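Local structure of protection of telomeres protein 1 (Schizosaccharomyces pombe, 4HIK) at residues A[40-45]-A[62-67]. The protein binds single-stranded telomeric DNA through its OB-fold domains, of which this chain is one, protecting the 3' overhang and regulating telomerase and telomere length. The protein carries 1 engineered substitution. Sequence-based numbering, arbitrary orientation.
Sequences YTENEL and FGRFSI
One direct hydrogen bond joins the two segments: Asn-43 N donates to Arg-64 O over 3.1 Å, with 165° at the hydrogen. Glu-42 CA also makes a CA-H...O contact with Arg-64 O at 3.4 Å. An inverse gamma turn about Arg-64, closed by a weak bond from Phe-65 N to Gly-63 O, presents this carbonyl. A water lies 2.8 Å from Thr-41 O and 2.7 Å from Phe-65 O, placed to bridge the two segments. Within 40-45, Asn-43 OD1 accepts from Leu-45 N, closing an Asx turn.

Nonpolar contact centres on the Phe-65 ring. Glu-42 CB lies over one face in a CH-pi contact, 4.1 Å from the centroid and 22° off the normal, while the carbonyl carbon of Tyr-40 meets the ring edge in plane.

Ionisable side chains gather here: Glu-42 OE2 lies 2.5 Å from Glu-44 OE2, so one acid probably carries a proton. Alongside Arg-64, Glu-42 turns CG away from its own N (chi1 -169°), then bends at chi2, bringing OE2 to 3.7 Å from Arg-64 CB. Glu-44 OE2, 4.6 Å from Arg-64 NE, sits far off the guanidinium plane, where no N-H is aimed; Arg-64 NH1 is hydrogen-bonded to Phe-46 O.

Both segments belong to the long connection between OB-fold strands 33-38 and 67-71, near the bound DNA. Tyr-40 packs on helix 131-137, and Asn-43 and Leu-45 touch strand 104-108.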
# COMPACT_ATOMS: atom_id res chain seq x y z
N TYR A 40 0.70 -4.23 8.84
CA TYR A 40 0.25 -5.20 9.84
C TYR A 40 -0.64 -4.58 10.92
O TYR A 40 -0.62 -5.00 12.08
CB TYR A 40 1.43 -5.99 10.41
CG TYR A 40 2.14 -6.76 9.33
CD1 TYR A 40 1.68 -8.00 8.91
CD2 TYR A 40 3.24 -6.21 8.68
CE1 TYR A 40 2.32 -8.69 7.89
CE2 TYR A 40 3.88 -6.89 7.67
CZ TYR A 40 3.41 -8.12 7.28
OH TYR A 40 4.05 -8.81 6.28
N THR A 41 -1.42 -3.59 10.51
CA THR A 41 -2.53 -3.09 11.32
C THR A 41 -3.83 -3.26 10.54
O THR A 41 -3.85 -3.16 9.31
CB THR A 41 -2.34 -1.61 11.75
OG1 THR A 41 -2.47 -0.74 10.62
CG2 THR A 41 -0.99 -1.43 12.40
N GLU A 42 -4.90 -3.55 11.26
CA GLU A 42 -6.17 -3.88 10.64
C GLU A 42 -7.02 -2.64 10.35
O GLU A 42 -7.01 -1.67 11.10
CB GLU A 42 -6.95 -4.83 11.56
CG GLU A 42 -8.17 -5.47 10.92
CD GLU A 42 -9.46 -4.72 11.20
OE1 GLU A 42 -9.46 -3.81 12.06
OE2 GLU A 42 -10.48 -5.05 10.56
N ASN A 43 -7.76 -2.69 9.25
CA ASN A 43 -8.71 -1.64 8.93
C ASN A 43 -10.00 -2.28 8.46
O ASN A 43 -10.00 -3.12 7.56
CB ASN A 43 -8.13 -0.71 7.86
CG ASN A 43 -8.97 0.55 7.63
OD1 ASN A 43 -10.17 0.49 7.39
ND2 ASN A 43 -8.31 1.71 7.67
N GLU A 44 -11.12 -1.90 9.07
CA GLU A 44 -12.40 -2.54 8.74
C GLU A 44 -12.80 -2.40 7.28
O GLU A 44 -13.66 -3.14 6.80
CB GLU A 44 -13.51 -1.98 9.64
CG GLU A 44 -13.34 -2.32 11.10
CD GLU A 44 -13.70 -3.76 11.40
OE1 GLU A 44 -14.87 -4.02 11.76
OE2 GLU A 44 -12.82 -4.63 11.26
N LEU A 45 -12.20 -1.44 6.58
CA LEU A 45 -12.52 -1.20 5.18
C LEU A 45 -11.60 -1.92 4.21
O LEU A 45 -11.76 -1.81 3.00
CB LEU A 45 -12.51 0.31 4.88
CG LEU A 45 -13.57 1.08 5.68
CD1 LEU A 45 -13.50 2.56 5.34
CD2 LEU A 45 -14.94 0.51 5.37
N PHE A 62 -3.42 -12.35 6.25
CA PHE A 62 -4.80 -12.69 5.94
C PHE A 62 -5.75 -11.81 6.74
O PHE A 62 -5.34 -11.12 7.68
CB PHE A 62 -5.06 -14.18 6.17
CG PHE A 62 -4.21 -15.05 5.28
CD1 PHE A 62 -4.47 -15.13 3.92
CD2 PHE A 62 -3.12 -15.73 5.80
CE1 PHE A 62 -3.66 -15.90 3.09
CE2 PHE A 62 -2.32 -16.50 4.97
CZ PHE A 62 -2.59 -16.58 3.62
N GLY A 63 -7.01 -11.80 6.33
CA GLY A 63 -7.97 -10.88 6.92
C GLY A 63 -7.78 -9.48 6.39
O GLY A 63 -7.23 -9.28 5.30
N ARG A 64 -8.20 -8.49 7.17
CA ARG A 64 -8.31 -7.12 6.66
C ARG A 64 -7.06 -6.30 6.95
O ARG A 64 -7.10 -5.33 7.71
CB ARG A 64 -9.54 -6.47 7.28
CG ARG A 64 -10.85 -7.18 6.98
CD ARG A 64 -12.02 -6.31 7.42
NE ARG A 64 -13.30 -7.02 7.38
CZ ARG A 64 -14.15 -7.00 6.36
NH1 ARG A 64 -13.87 -6.32 5.26
NH2 ARG A 64 -15.29 -7.68 6.44
N PHE A 65 -5.94 -6.67 6.34
CA PHE A 65 -4.64 -6.13 6.74
C PHE A 65 -3.86 -5.46 5.61
O PHE A 65 -2.77 -4.92 5.84
CB PHE A 65 -3.77 -7.22 7.37
CG PHE A 65 -4.07 -7.47 8.81
CD1 PHE A 65 -5.09 -8.33 9.18
CD2 PHE A 65 -3.36 -6.81 9.80
CE1 PHE A 65 -5.38 -8.55 10.51
CE2 PHE A 65 -3.65 -7.02 11.14
CZ PHE A 65 -4.67 -7.89 11.49
N SER A 66 -4.40 -5.48 4.40
CA SER A 66 -3.68 -4.88 3.28
C SER A 66 -4.56 -3.95 2.46
O SER A 66 -5.78 -4.09 2.45
CB SER A 66 -3.13 -5.98 2.37
OG SER A 66 -2.25 -6.81 3.11
N ILE A 67 -3.93 -3.00 1.78
CA ILE A 67 -4.67 -2.08 0.93
C ILE A 67 -4.06 -2.05 -0.45
O ILE A 67 -2.83 -2.10 -0.61
CB ILE A 67 -4.70 -0.65 1.53
CG1 ILE A 67 -5.64 0.25 0.72
CG2 ILE A 67 -3.30 -0.06 1.58
CD1 ILE A 67 -5.91 1.61 1.36
O HOH W 1 -1.98 -2.81 7.28